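Local coordinates for phosphoribosylaminoimidazole-succinocarboxamide synthase (Pyrococcus horikoshii, PDB 3U55), which catalyses the ATP-dependent joining of L-aspartate to the carboxylate of a phosphoribosyl-aminoimidazole, forming SAICAR in de novo purine biosynthesis, at residues Trp47-Leu52 / Tyr224-Tyr228; Met85-Glu89 / Ile141-Ile146; Arg93-Gly98 / Cys197-Asp201; Ile152-Asn157 / Phe174-Phe178. All blocks are in the same frame, centred on the assembly; numbering follows the deposited sequence.

Interaction 1: Trp47-Leu52 / Tyr224-Tyr228; sequences WLNAQL and YKEIY
Near-parallel helix packing joins Trp47-Leu52 of helix 45-62 to Tyr224-Tyr228 of helix 220-232 in the SAICAR synthetase fold, and it illustrates knobs-into-holes packing with an aromatic knob. The short axes run 10.3 Å apart at 27°. The knob is Tyr228, whose side chain enters the hole formed by Trp47, Leu48, Gln51 and Leu52. Its CG stands anti to the backbone N (chi1 179°), which carries the ring across to the first helix. There Trp47 CZ3 lies over one face of the tyrosine ring, while Gln51 CB meets the ring edge at CE2. The two aromatic planes are inclined at 51°, neither stacked nor edge-to-face. On its own helix, Gln51 CG covers the centre of the indole at 3.4 Å above its plane, so tryptophan, glutamine and tyrosine form one continuous patch.

Leu48 divides its branches between two tyrosines: CD1 touches Tyr224 CB at 3.8 Å, and CD2 touches Tyr228 CB at the same distance. Leu52 CD1 continues the apolar seam to Ile227 CG2. Tyr224 turns its hydroxyl to Asp195, beyond the two helices. Beside its ring sits the amide of Asn49, whose OD1 is buried without a polar partner and lies 3.3 Å from Tyr224 CE2.

Interaction 2: Met85-Glu89 / Ile141-Ile146; sequences MYPLE and ISLDEI
Tyr86 and Glu145 meet across the contact through a short hydrogen bond, from Tyr86 OH to Glu145 OE2 at 2.6 Å, which ties Tyr86 to the first turn of helix 143-165. Tyr86 has CG anti to the carbonyl carbon (chi1 -69°) and reaches the carboxylate with OE2 in the plane of the ring, at its edge. The two flat groups are turned 62° apart, and the hydroxyl comes to OE2 on the anti side, 20° out of the carboxylate plane. The other oxygen, OE1, joins a capping box: it accepts from Ser142 N at 3.0 Å, while Glu145 N returns a bond to Ser142 OG at 3.1 Å. Ser142 OG also donates to OE1.

Beside this polar link, Ile141 holds its CG1 branch extended and meets Leu88 tip to tip, CD1 to CD1 at 3.8 Å. The same methyl lies 3.9 Å from Tyr86 CD1, and Ile146, next after Glu145, borders Leu88 CD1 with its own CD1. Pro87, between Tyr86 and Leu88, centres an inverse gamma turn. Lys180 of strand 169-180 gives Glu145 OE2 a salt bridge, and helix 133-138 packs on Ile146, so the start of helix 143-165 touches both the sheet and helix 133-138.

Interaction 3: Arg93-Gly98 / Cys197-Asp201; sequences RNVVAG and CRFWD. With SO4 (sulfate ion), chain B.
Arg93 and Arg198 converge on one sulfate ion, each presenting its guanidinium edge, with the sulfur in the plane of both groups. Among the ionic hydrogen bonds, Arg93 NH2 points almost straight at O1 (174°); their 2.5 Å separation is shorter than normal and its exact length doubtful. Arg93 NH1 bonds weakly to O3. Arg198 NH1 is shared between O2 at 3.1 Å and O1 at 3.2 Å, and NH2 adds a bond to O2. The guanidinium planes lie 25° apart, and the anion probably offsets their like charge. Outside the segments, Asp211 holds Arg198 NE and Asp173 holds NH1, while Glu118 pairs with Arg93 NH1. A leucine in place of Arg198 would probably leave the sulfate without one of its two arginines and Asp211 without its mate.

By van der Waals contact, Gly98 CA lies over one face of the Arg198 guanidinium, toward its rim. Ala97 CB rests against the extended arginine stem, 3.8 Å from CD. Val95 CG1 approaches Trp200 CZ3 at 3.9 Å.

Ser99 N also binds the sulfate, which probably came from the crystallisation liquor. Two arginines and a backbone amide around a tetrahedral anion are characteristic of a phosphate-type site, and may mark a place for a phosphate of substrate or nucleotide.

Interaction 4: Ile152-Asn157 / Phe174-Phe178; sequences IALKVN and FKLEF
The Phe174 ring meets helix 143-165 along its edge: Ala153 O and Asn157 CB both lie in the ring plane at the rim, and Leu176 CG of its own strand does likewise. Asn157 OD1 is also at this edge, 3.3 Å from CE2, with the amide turned 34° from the ring. Val156 CG1 arrives obliquely, 3.8 Å from CE1. The second flat group, Phe178, receives Ile152 CG2 at its edge, 3.6 Å from CE1, the two side chains sliding past each other in opposite directions.

Between the rings, Leu176 CD1 reaches Ala153 CA at 4.0 Å and Val156 CG1 at 4.2 Å. The small alanine thus lets the leucine approach the helix backbone. Phe174 has CG between the backbone N and the carbonyl carbon (chi1 61°), a position that carries its ring along the helix surface to Asn157. Replacing Phe174 by an alanine would probably open a gap beneath Val156 and Asn157 and leave the asparagine side chain less supported on that side.

The arrangement is a helix laid across an antiparallel sheet, with segment axes 10.4 Å apart at 140°, and alternate residues Phe174, Leu176 and Phe178 face the helix. Asn157 OD1 accepts from Asn94 ND2, so its polar need is met elsewhere. The chemistry therefore implies cohesion by shape and hydrophobic burial, with weakly polar ring hydrogens set against two oxygens.

How the interactions relate
Interactions 2, 3 and 4 share one antiparallel sheet. Interactions 2 and 4 also share helix 143-165, their centres about 13 Å apart, and the strands are tied where Tyr86 N lies 2.9 Å from Phe178 O, a probable hydrogen bond. Interaction 4 joins interaction 3 through Asn94 ND2 and Asn157 OD1, 2.8 Å apart, and through Cys197 SG against Phe174 CB. Interaction 4 thus adjoins the two segments that carry the sulfate-binding arginines. From interaction 1, helix 220-232 brings Ile227 CD1 against Phe199 CB at 3.8 Å; the centres of interactions 1 and 2 are about 29 Å apart, on opposite sides of the chain's centre.

Interaction 1: Trp47-Leu52 / Tyr224-Tyr228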
loop_
_atom_site.group_PDB
_atom_site.type_symbol
_atom_site.label_atom_id
_atom_site.label_comp_id
_atom_site.label_asym_id
_atom_site.label_seq_id
_atom_site.Cartn_x
_atom_site.Cartn_y
_atom_site.Cartn_z
ATOM N N TRP A 47 -31.156 -13.124 -1.416
ATOM C CA TRP A 47 -31.452 -14.073 -2.486
ATOM C C TRP A 47 -30.673 -13.747 -3.756
ATOM O O TRP A 47 -30.037 -14.625 -4.339
ATOM C CB TRP A 47 -32.957 -14.125 -2.772
ATOM C CG TRP A 47 -33.363 -15.250 -3.682
ATOM C CD1 TRP A 47 -33.744 -16.513 -3.310
ATOM C CD2 TRP A 47 -33.435 -15.216 -5.112
ATOM N NE1 TRP A 47 -34.047 -17.265 -4.418
ATOM C CE2 TRP A 47 -33.862 -16.496 -5.539
ATOM C CE3 TRP A 47 -33.175 -14.230 -6.076
ATOM C CZ2 TRP A 47 -34.037 -16.815 -6.887
ATOM C CZ3 TRP A 47 -33.351 -14.548 -7.417
ATOM C CH2 TRP A 47 -33.780 -15.832 -7.809
ATOM N N LEU A 48 -30.710 -12.481 -4.164
ATOM C CA LEU A 48 -29.986 -12.027 -5.349
ATOM C C LEU A 48 -28.479 -12.249 -5.241
ATOM O O LEU A 48 -27.870 -12.803 -6.157
ATOM C CB LEU A 48 -30.304 -10.557 -5.645
ATOM C CG LEU A 48 -31.744 -10.318 -6.116
ATOM C CD1 LEU A 48 -32.156 -8.862 -5.895
ATOM C CD2 LEU A 48 -31.935 -10.746 -7.576
ATOM N N ASN A 49 -27.885 -11.832 -4.127
ATOM C CA ASN A 49 -26.444 -12.018 -3.921
ATOM C C ASN A 49 -26.032 -13.492 -3.890
ATOM O O ASN A 49 -24.987 -13.858 -4.444
ATOM C CB ASN A 49 -25.962 -11.281 -2.666
ATOM C CG ASN A 49 -26.010 -9.767 -2.819
ATOM O OD1 ASN A 49 -26.166 -9.248 -3.922
ATOM N ND2 ASN A 49 -25.889 -9.055 -1.706
ATOM N N ALA A 50 -26.860 -14.332 -3.267
ATOM C CA ALA A 50 -26.623 -15.778 -3.245
ATOM C C ALA A 50 -26.649 -16.366 -4.659
ATOM O O ALA A 50 -25.720 -17.079 -5.055
ATOM C CB ALA A 50 -27.639 -16.479 -2.354
ATOM N N GLN A 51 -27.704 -16.045 -5.410
ATOM C CA GLN A 51 -27.901 -16.555 -6.768
ATOM C C GLN A 51 -26.788 -16.108 -7.713
ATOM O O GLN A 51 -26.264 -16.910 -8.497
ATOM C CB GLN A 51 -29.259 -16.116 -7.331
ATOM C CG GLN A 51 -30.470 -16.711 -6.628
ATOM C CD GLN A 51 -30.544 -18.223 -6.734
ATOM O OE1 GLN A 51 -30.485 -18.788 -7.824
ATOM N NE2 GLN A 51 -30.686 -18.883 -5.596
ATOM N N LEU A 52 -26.435 -14.829 -7.634
ATOM C CA LEU A 52 -25.366 -14.284 -8.471
ATOM C C LEU A 52 -23.989 -14.864 -8.118
ATOM O O LEU A 52 -23.169 -15.113 -9.008
ATOM C CB LEU A 52 -25.369 -12.755 -8.423
ATOM C CG LEU A 52 -26.569 -12.116 -9.129
ATOM C CD1 LEU A 52 -26.717 -10.656 -8.734
ATOM C CD2 LEU A 52 -26.474 -12.262 -10.649
ATOM N N TYR A 224 -30.047 -4.388 -8.438
ATOM C CA TYR A 224 -29.574 -5.771 -8.296
ATOM C C TYR A 224 -30.405 -6.740 -9.141
ATOM O O TYR A 224 -29.874 -7.724 -9.667
ATOM C CB TYR A 224 -29.586 -6.209 -6.822
ATOM C CG TYR A 224 -28.447 -5.691 -5.952
ATOM C CD1 TYR A 224 -27.941 -4.393 -6.102
ATOM C CD2 TYR A 224 -27.901 -6.494 -4.948
ATOM C CE1 TYR A 224 -26.910 -3.914 -5.285
ATOM C CE2 TYR A 224 -26.873 -6.028 -4.131
ATOM C CZ TYR A 224 -26.385 -4.739 -4.301
ATOM O OH TYR A 224 -25.364 -4.287 -3.493
ATOM N N LYS A 225 -31.705 -6.458 -9.263
ATOM C CA LYS A 225 -32.590 -7.233 -10.140
ATOM C C LYS A 225 -32.157 -7.103 -11.594
ATOM O O LYS A 225 -32.143 -8.090 -12.333
ATOM C CB LYS A 225 -34.043 -6.768 -10.016
ATOM C CG LYS A 225 -34.792 -7.284 -8.800
ATOM C CD LYS A 225 -36.192 -6.675 -8.751
ATOM C CE LYS A 225 -37.052 -7.315 -7.682
ATOM N NZ LYS A 225 -38.408 -6.699 -7.619
ATOM N N GLU A 226 -31.807 -5.879 -11.990
ATOM C CA GLU A 226 -31.413 -5.571 -13.363
ATOM C C GLU A 226 -30.176 -6.380 -13.746
ATOM O O GLU A 226 -30.130 -6.973 -14.824
ATOM C CB GLU A 226 -31.148 -4.069 -13.517
ATOM C CG GLU A 226 -31.867 -3.420 -14.699
ATOM C CD GLU A 226 -31.014 -3.339 -15.950
ATOM O OE1 GLU A 226 -31.278 -4.101 -16.909
ATOM O OE2 GLU A 226 -30.084 -2.505 -15.978
ATOM N N ILE A 227 -29.189 -6.409 -12.850
ATOM C CA ILE A 227 -28.004 -7.256 -13.006
ATOM C C ILE A 227 -28.406 -8.717 -13.182
ATOM O O ILE A 227 -27.967 -9.376 -14.127
ATOM C CB ILE A 227 -27.025 -7.113 -11.800
ATOM C CG1 ILE A 227 -26.327 -5.752 -11.825
ATOM C CG2 ILE A 227 -25.996 -8.248 -11.778
ATOM C CD1 ILE A 227 -25.319 -5.561 -12.975
ATOM N N TYR A 228 -29.254 -9.208 -12.278
ATOM C CA TYR A 228 -29.703 -10.591 -12.317
ATOM C C TYR A 228 -30.403 -10.912 -13.640
ATOM O O TYR A 228 -30.144 -11.953 -14.245
ATOM C CB TYR A 228 -30.615 -10.906 -11.123
ATOM C CG TYR A 228 -31.152 -12.324 -11.112
ATOM C CD1 TYR A 228 -32.315 -12.654 -11.810
ATOM C CD2 TYR A 228 -30.501 -13.336 -10.406
ATOM C CE1 TYR A 228 -32.813 -13.954 -11.814
ATOM C CE2 TYR A 228 -30.997 -14.645 -10.399
ATOM C CZ TYR A 228 -32.154 -14.942 -11.104
ATOM O OH TYR A 228 -32.658 -16.224 -11.110
#

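Interaction 2: Met85-Glu89 / Ile141-Ile146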
loop_
_atom_site.group_PDB
_atom_site.type_symbol
_atom_site.label_atom_id
_atom_site.label_comp_id
_atom_site.label_asym_id
_atom_site.label_seq_id
_atom_site.Cartn_x
_atom_site.Cartn_y
_atom_site.Cartn_z
ATOM N N MET A 85 -8.402 -19.387 6.143
ATOM C CA MET A 85 -8.569 -18.131 5.419
ATOM C C MET A 85 -7.359 -17.222 5.529
ATOM O O MET A 85 -6.770 -17.084 6.596
ATOM C CB MET A 85 -9.829 -17.396 5.896
ATOM C CG MET A 85 -11.155 -18.070 5.516
ATOM S SD MET A 85 -11.474 -18.201 3.736
ATOM C CE MET A 85 -11.630 -16.456 3.312
ATOM N N TYR A 86 -6.987 -16.594 4.416
ATOM C CA TYR A 86 -6.013 -15.504 4.462
ATOM C C TYR A 86 -6.705 -14.252 4.994
ATOM O O TYR A 86 -7.849 -13.974 4.614
ATOM C CB TYR A 86 -5.448 -15.200 3.074
ATOM C CG TYR A 86 -4.547 -16.272 2.511
ATOM C CD1 TYR A 86 -3.231 -16.407 2.956
ATOM C CD2 TYR A 86 -5.009 -17.149 1.530
ATOM C CE1 TYR A 86 -2.395 -17.388 2.442
ATOM C CE2 TYR A 86 -4.182 -18.138 1.009
ATOM C CZ TYR A 86 -2.878 -18.249 1.463
ATOM O OH TYR A 86 -2.055 -19.225 0.940
ATOM N N PRO A 87 -6.008 -13.476 5.849
ATOM C CA PRO A 87 -6.572 -12.232 6.366
ATOM C C PRO A 87 -6.438 -11.107 5.331
ATOM O O PRO A 87 -5.894 -10.047 5.637
ATOM C CB PRO A 87 -5.711 -11.945 7.604
ATOM C CG PRO A 87 -4.404 -12.560 7.308
ATOM C CD PRO A 87 -4.665 -13.751 6.401
ATOM N N LEU A 88 -6.932 -11.356 4.118
ATOM C CA LEU A 88 -6.786 -10.414 3.008
ATOM C C LEU A 88 -8.100 -10.095 2.328
ATOM O O LEU A 88 -8.982 -10.945 2.228
ATOM C CB LEU A 88 -5.834 -10.965 1.937
ATOM C CG LEU A 88 -4.388 -11.325 2.289
ATOM C CD1 LEU A 88 -3.732 -12.055 1.107
ATOM C CD2 LEU A 88 -3.589 -10.083 2.688
ATOM N N GLU A 89 -8.206 -8.856 1.852
ATOM C CA GLU A 89 -9.166 -8.506 0.820
ATOM C C GLU A 89 -8.348 -8.115 -0.410
ATOM O O GLU A 89 -7.457 -7.275 -0.324
ATOM C CB GLU A 89 -10.079 -7.370 1.285
ATOM C CG GLU A 89 -11.074 -7.822 2.359
ATOM C CD GLU A 89 -11.861 -6.678 2.986
ATOM O OE1 GLU A 89 -12.602 -6.947 3.956
ATOM O OE2 GLU A 89 -11.742 -5.522 2.521
ATOM N N ILE A 141 2.461 -14.675 5.124
ATOM C CA ILE A 141 2.119 -15.005 3.745
ATOM C C ILE A 141 3.337 -14.842 2.828
ATOM O O ILE A 141 3.822 -13.726 2.612
ATOM C CB ILE A 141 0.948 -14.131 3.216
ATOM C CG1 ILE A 141 -0.236 -14.152 4.196
ATOM C CG2 ILE A 141 0.523 -14.611 1.837
ATOM C CD1 ILE A 141 -1.314 -13.103 3.910
ATOM N N SER A 142 3.808 -15.958 2.276
ATOM C CA SER A 142 5.028 -15.972 1.473
ATOM C C SER A 142 4.828 -15.227 0.160
ATOM O O SER A 142 3.697 -15.063 -0.311
ATOM C CB SER A 142 5.483 -17.411 1.198
ATOM O OG SER A 142 4.641 -18.038 0.240
ATOM N N LEU A 143 5.929 -14.784 -0.438
ATOM C CA LEU A 143 5.844 -14.108 -1.727
ATOM C C LEU A 143 5.251 -15.013 -2.817
ATOM O O LEU A 143 4.514 -14.536 -3.679
ATOM C CB LEU A 143 7.209 -13.565 -2.142
ATOM C CG LEU A 143 7.294 -12.698 -3.400
ATOM C CD1 LEU A 143 6.390 -11.462 -3.291
ATOM C CD2 LEU A 143 8.743 -12.302 -3.654
ATOM N N ASP A 144 5.571 -16.311 -2.779
ATOM C CA ASP A 144 4.975 -17.271 -3.717
ATOM C C ASP A 144 3.453 -17.337 -3.561
ATOM O O ASP A 144 2.719 -17.389 -4.556
ATOM C CB ASP A 144 5.593 -18.677 -3.562
ATOM C CG ASP A 144 5.049 -19.677 -4.585
ATOM O OD1 ASP A 144 5.289 -19.493 -5.799
ATOM O OD2 ASP A 144 4.379 -20.649 -4.178
ATOM N N GLU A 145 2.976 -17.328 -2.318
ATOM C CA GLU A 145 1.531 -17.312 -2.067
ATOM C C GLU A 145 0.890 -16.033 -2.595
ATOM O O GLU A 145 -0.162 -16.076 -3.239
ATOM C CB GLU A 145 1.234 -17.452 -0.580
ATOM C CG GLU A 145 1.354 -18.875 -0.060
ATOM C CD GLU A 145 1.351 -18.913 1.451
ATOM O OE1 GLU A 145 2.377 -18.543 2.056
ATOM O OE2 GLU A 145 0.327 -19.308 2.035
ATOM N N ILE A 146 1.527 -14.899 -2.324
ATOM C CA ILE A 146 1.031 -13.619 -2.837
ATOM C C ILE A 146 0.966 -13.615 -4.364
ATOM O O ILE A 146 -0.037 -13.200 -4.938
ATOM C CB ILE A 146 1.851 -12.430 -2.312
ATOM C CG1 ILE A 146 1.559 -12.220 -0.825
ATOM C CG2 ILE A 146 1.513 -11.147 -3.105
ATOM C CD1 ILE A 146 0.104 -11.815 -0.505
#

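Interaction 3: Arg93-Gly98 / Cys197-Asp201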
loop_
_atom_site.group_PDB
_atom_site.type_symbol
_atom_site.label_atom_id
_atom_site.label_comp_id
_atom_site.label_asym_id
_atom_site.label_seq_id
_atom_site.Cartn_x
_atom_site.Cartn_y
_atom_site.Cartn_z
ATOM N N ARG A 93 -8.935 -3.685 -10.013
ATOM C CA ARG A 93 -9.585 -2.477 -10.536
ATOM C C ARG A 93 -9.223 -2.259 -12.012
ATOM O O ARG A 93 -8.045 -2.256 -12.383
ATOM C CB ARG A 93 -9.215 -1.247 -9.679
ATOM C CG ARG A 93 -8.930 -1.574 -8.180
ATOM C CD ARG A 93 -8.696 -0.322 -7.304
ATOM N NE ARG A 93 -9.969 0.320 -7.025
ATOM C CZ ARG A 93 -10.531 0.483 -5.831
ATOM N NH1 ARG A 93 -9.937 0.109 -4.694
ATOM N NH2 ARG A 93 -11.712 1.065 -5.784
ATOM N N ASN A 94 -10.260 -2.093 -12.836
ATOM C CA ASN A 94 -10.133 -1.848 -14.274
ATOM C C ASN A 94 -10.429 -0.393 -14.631
ATOM O O ASN A 94 -9.866 0.163 -15.589
ATOM C CB ASN A 94 -11.114 -2.737 -15.030
ATOM C CG ASN A 94 -10.846 -4.209 -14.822
ATOM O OD1 ASN A 94 -9.733 -4.692 -15.071
ATOM N ND2 ASN A 94 -11.861 -4.935 -14.371
ATOM N N VAL A 95 -11.329 0.205 -13.858
ATOM C CA VAL A 95 -11.778 1.577 -14.056
ATOM C C VAL A 95 -11.644 2.290 -12.717
ATOM O O VAL A 95 -11.889 1.683 -11.666
ATOM C CB VAL A 95 -13.246 1.602 -14.540
ATOM C CG1 VAL A 95 -13.778 3.026 -14.640
ATOM C CG2 VAL A 95 -13.385 0.879 -15.874
ATOM N N VAL A 96 -11.236 3.561 -12.741
ATOM C CA VAL A 96 -11.063 4.328 -11.497
ATOM C C VAL A 96 -12.414 4.625 -10.832
ATOM O O VAL A 96 -13.337 5.168 -11.452
ATOM C CB VAL A 96 -10.247 5.635 -11.708
ATOM C CG1 VAL A 96 -10.219 6.471 -10.451
ATOM C CG2 VAL A 96 -8.813 5.317 -12.151
ATOM N N ALA A 97 -12.516 4.237 -9.562
ATOM C CA ALA A 97 -13.708 4.457 -8.751
ATOM C C ALA A 97 -13.320 4.271 -7.291
ATOM O O ALA A 97 -12.227 3.787 -6.996
ATOM C CB ALA A 97 -14.811 3.469 -9.143
ATOM N N GLY A 98 -14.211 4.669 -6.385
ATOM C CA GLY A 98 -14.031 4.433 -4.954
ATOM C C GLY A 98 -12.754 5.001 -4.366
ATOM O O GLY A 98 -12.361 6.128 -4.684
ATOM N N CYS A 197 -18.656 -6.069 -5.987
ATOM C CA CYS A 197 -18.172 -5.632 -7.294
ATOM C C CYS A 197 -18.775 -4.277 -7.615
ATOM O O CYS A 197 -19.874 -3.959 -7.156
ATOM C CB CYS A 197 -18.615 -6.597 -8.391
ATOM S SG CYS A 197 -18.176 -8.333 -8.208
ATOM N N ARG A 198 -18.064 -3.488 -8.410
ATOM C CA ARG A 198 -18.697 -2.360 -9.085
ATOM C C ARG A 198 -19.049 -2.752 -10.513
ATOM O O ARG A 198 -18.189 -3.197 -11.284
ATOM C CB ARG A 198 -17.833 -1.097 -9.029
ATOM C CG ARG A 198 -17.886 -0.411 -7.682
ATOM C CD ARG A 198 -17.100 0.891 -7.665
ATOM N NE ARG A 198 -17.202 1.535 -6.352
ATOM C CZ ARG A 198 -16.363 1.316 -5.340
ATOM N NH1 ARG A 198 -15.335 0.489 -5.482
ATOM N NH2 ARG A 198 -16.538 1.939 -4.184
ATOM N N PHE A 199 -20.338 -2.622 -10.832
ATOM C CA PHE A 199 -20.897 -2.952 -12.142
ATOM C C PHE A 199 -21.541 -1.697 -12.729
ATOM O O PHE A 199 -22.430 -1.126 -12.107
ATOM C CB PHE A 199 -22.020 -3.994 -12.012
ATOM C CG PHE A 199 -21.599 -5.348 -11.484
ATOM C CD1 PHE A 199 -20.471 -6.011 -11.970
ATOM C CD2 PHE A 199 -22.398 -5.996 -10.546
ATOM C CE1 PHE A 199 -20.134 -7.282 -11.500
ATOM C CE2 PHE A 199 -22.067 -7.269 -10.068
ATOM C CZ PHE A 199 -20.935 -7.912 -10.545
ATOM N N TRP A 200 -21.108 -1.272 -13.917
ATOM C CA TRP A 200 -21.727 -0.126 -14.605
ATOM C C TRP A 200 -22.399 -0.579 -15.896
ATOM O O TRP A 200 -21.864 -1.423 -16.616
ATOM C CB TRP A 200 -20.682 0.941 -14.948
ATOM C CG TRP A 200 -20.114 1.707 -13.787
ATOM C CD1 TRP A 200 -20.405 1.546 -12.457
ATOM C CD2 TRP A 200 -19.116 2.737 -13.854
ATOM N NE1 TRP A 200 -19.664 2.419 -11.701
ATOM C CE2 TRP A 200 -18.866 3.164 -12.530
ATOM C CE3 TRP A 200 -18.411 3.339 -14.905
ATOM C CZ2 TRP A 200 -17.940 4.164 -12.228
ATOM C CZ3 TRP A 200 -17.492 4.344 -14.603
ATOM C CH2 TRP A 200 -17.265 4.742 -13.276
ATOM N N ASP A 201 -23.566 -0.012 -16.206
ATOM C CA ASP A 201 -24.179 -0.272 -17.508
ATOM C C ASP A 201 -23.239 0.232 -18.606
ATOM O O ASP A 201 -22.703 1.330 -18.497
ATOM C CB ASP A 201 -25.545 0.407 -17.631
ATOM C CG ASP A 201 -26.123 0.286 -19.032
ATOM O OD1 ASP A 201 -26.431 -0.841 -19.451
ATOM O OD2 ASP A 201 -26.244 1.314 -19.720
HETATM S S SO4 B . -13.212 0.865 -2.394
HETATM O O1 SO4 B . -12.921 1.510 -3.662
HETATM O O2 SO4 B . -14.428 0.066 -2.496
HETATM O O3 SO4 B . -12.067 0.025 -2.041
HETATM O O4 SO4 B . -13.418 1.879 -1.368
#

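Interaction 4: Ile152-Asn157 / Phe174-Phe178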
loop_
_atom_site.group_PDB
_atom_site.type_symbol
_atom_site.label_atom_id
_atom_site.label_comp_id
_atom_site.label_asym_id
_atom_site.label_seq_id
_atom_site.Cartn_x
_atom_site.Cartn_y
_atom_site.Cartn_z
ATOM N N ILE A 152 -4.352 -15.603 -9.744
ATOM C CA ILE A 152 -5.742 -16.045 -9.718
ATOM C C ILE A 152 -6.685 -14.843 -9.895
ATOM O O ILE A 152 -7.568 -14.864 -10.751
ATOM C CB ILE A 152 -6.098 -16.810 -8.411
ATOM C CG1 ILE A 152 -5.307 -18.123 -8.304
ATOM C CG2 ILE A 152 -7.593 -17.114 -8.362
ATOM C CD1 ILE A 152 -5.294 -18.725 -6.871
ATOM N N ALA A 153 -6.474 -13.794 -9.099
ATOM C CA ALA A 153 -7.319 -12.601 -9.154
ATOM C C ALA A 153 -7.347 -11.972 -10.546
ATOM O O ALA A 153 -8.410 -11.562 -11.023
ATOM C CB ALA A 153 -6.860 -11.573 -8.114
ATOM N N LEU A 154 -6.184 -11.896 -11.191
ATOM C CA LEU A 154 -6.103 -11.338 -12.542
ATOM C C LEU A 154 -6.787 -12.212 -13.591
ATOM O O LEU A 154 -7.386 -11.688 -14.531
ATOM C CB LEU A 154 -4.647 -11.047 -12.931
ATOM C CG LEU A 154 -4.023 -9.828 -12.246
ATOM C CD1 LEU A 154 -2.530 -9.755 -12.538
ATOM C CD2 LEU A 154 -4.720 -8.527 -12.659
ATOM N N LYS A 155 -6.694 -13.535 -13.442
ATOM C CA LYS A 155 -7.423 -14.447 -14.333
ATOM C C LYS A 155 -8.940 -14.317 -14.133
ATOM O O LYS A 155 -9.692 -14.186 -15.107
ATOM C CB LYS A 155 -6.958 -15.899 -14.150
ATOM C CG LYS A 155 -7.739 -16.895 -14.998
ATOM C CD LYS A 155 -7.150 -18.294 -14.965
ATOM C CE LYS A 155 -8.108 -19.260 -15.668
ATOM N NZ LYS A 155 -7.598 -20.663 -15.657
ATOM N N VAL A 156 -9.377 -14.344 -12.873
ATOM C CA VAL A 156 -10.779 -14.092 -12.511
ATOM C C VAL A 156 -11.269 -12.801 -13.157
ATOM O O VAL A 156 -12.357 -12.763 -13.749
ATOM C CB VAL A 156 -10.966 -14.017 -10.973
ATOM C CG1 VAL A 156 -12.364 -13.486 -10.604
ATOM C CG2 VAL A 156 -10.713 -15.400 -10.335
ATOM N N ASN A 157 -10.460 -11.751 -13.048
ATOM C CA ASN A 157 -10.792 -10.476 -13.675
ATOM C C ASN A 157 -11.086 -10.638 -15.163
ATOM O O ASN A 157 -12.127 -10.190 -15.622
ATOM C CB ASN A 157 -9.691 -9.450 -13.444
ATOM C CG ASN A 157 -10.053 -8.063 -13.976
ATOM O OD1 ASN A 157 -11.182 -7.587 -13.820
ATOM N ND2 ASN A 157 -9.083 -7.410 -14.606
ATOM N N PHE A 174 -13.629 -5.214 -8.262
ATOM C CA PHE A 174 -14.245 -6.229 -7.400
ATOM C C PHE A 174 -13.289 -6.639 -6.293
ATOM O O PHE A 174 -12.076 -6.427 -6.399
ATOM C CB PHE A 174 -14.732 -7.458 -8.200
ATOM C CG PHE A 174 -13.640 -8.191 -8.921
ATOM C CD1 PHE A 174 -13.066 -9.327 -8.363
ATOM C CD2 PHE A 174 -13.179 -7.746 -10.159
ATOM C CE1 PHE A 174 -12.047 -10.017 -9.019
ATOM C CE2 PHE A 174 -12.161 -8.435 -10.832
ATOM C CZ PHE A 174 -11.587 -9.574 -10.252
ATOM N N LYS A 175 -13.849 -7.215 -5.234
ATOM C CA LYS A 175 -13.084 -7.621 -4.061
ATOM C C LYS A 175 -13.196 -9.126 -3.853
ATOM O O LYS A 175 -14.304 -9.678 -3.842
ATOM C CB LYS A 175 -13.593 -6.874 -2.831
ATOM C CG LYS A 175 -12.752 -7.071 -1.579
ATOM N N LEU A 176 -12.045 -9.778 -3.699
ATOM C CA LEU A 176 -11.992 -11.215 -3.431
ATOM C C LEU A 176 -11.367 -11.537 -2.081
ATOM O O LEU A 176 -10.572 -10.763 -1.541
ATOM C CB LEU A 176 -11.185 -11.942 -4.511
ATOM C CG LEU A 176 -11.598 -11.842 -5.983
ATOM C CD1 LEU A 176 -10.604 -12.625 -6.836
ATOM C CD2 LEU A 176 -13.028 -12.315 -6.242
ATOM N N GLU A 177 -11.729 -12.701 -1.550
ATOM C CA GLU A 177 -11.024 -13.286 -0.412
ATOM C C GLU A 177 -10.622 -14.704 -0.797
ATOM O O GLU A 177 -11.224 -15.303 -1.682
ATOM C CB GLU A 177 -11.902 -13.278 0.844
ATOM C CG GLU A 177 -12.405 -11.884 1.229
ATOM C CD GLU A 177 -13.011 -11.822 2.626
ATOM O OE1 GLU A 177 -12.916 -12.814 3.378
ATOM O OE2 GLU A 177 -13.571 -10.764 2.971
ATOM N N PHE A 178 -9.589 -15.216 -0.138
ATOM C CA PHE A 178 -9.017 -16.518 -0.445
ATOM C C PHE A 178 -8.686 -17.248 0.842
ATOM O O PHE A 178 -8.478 -16.629 1.892
ATOM C CB PHE A 178 -7.708 -16.363 -1.217
ATOM C CG PHE A 178 -7.868 -15.803 -2.609
ATOM C CD1 PHE A 178 -8.015 -16.652 -3.701
ATOM C CD2 PHE A 178 -7.837 -14.426 -2.822
ATOM C CE1 PHE A 178 -8.145 -16.142 -4.989
ATOM C CE2 PHE A 178 -7.965 -13.903 -4.105
ATOM C CZ PHE A 178 -8.117 -14.767 -5.191
#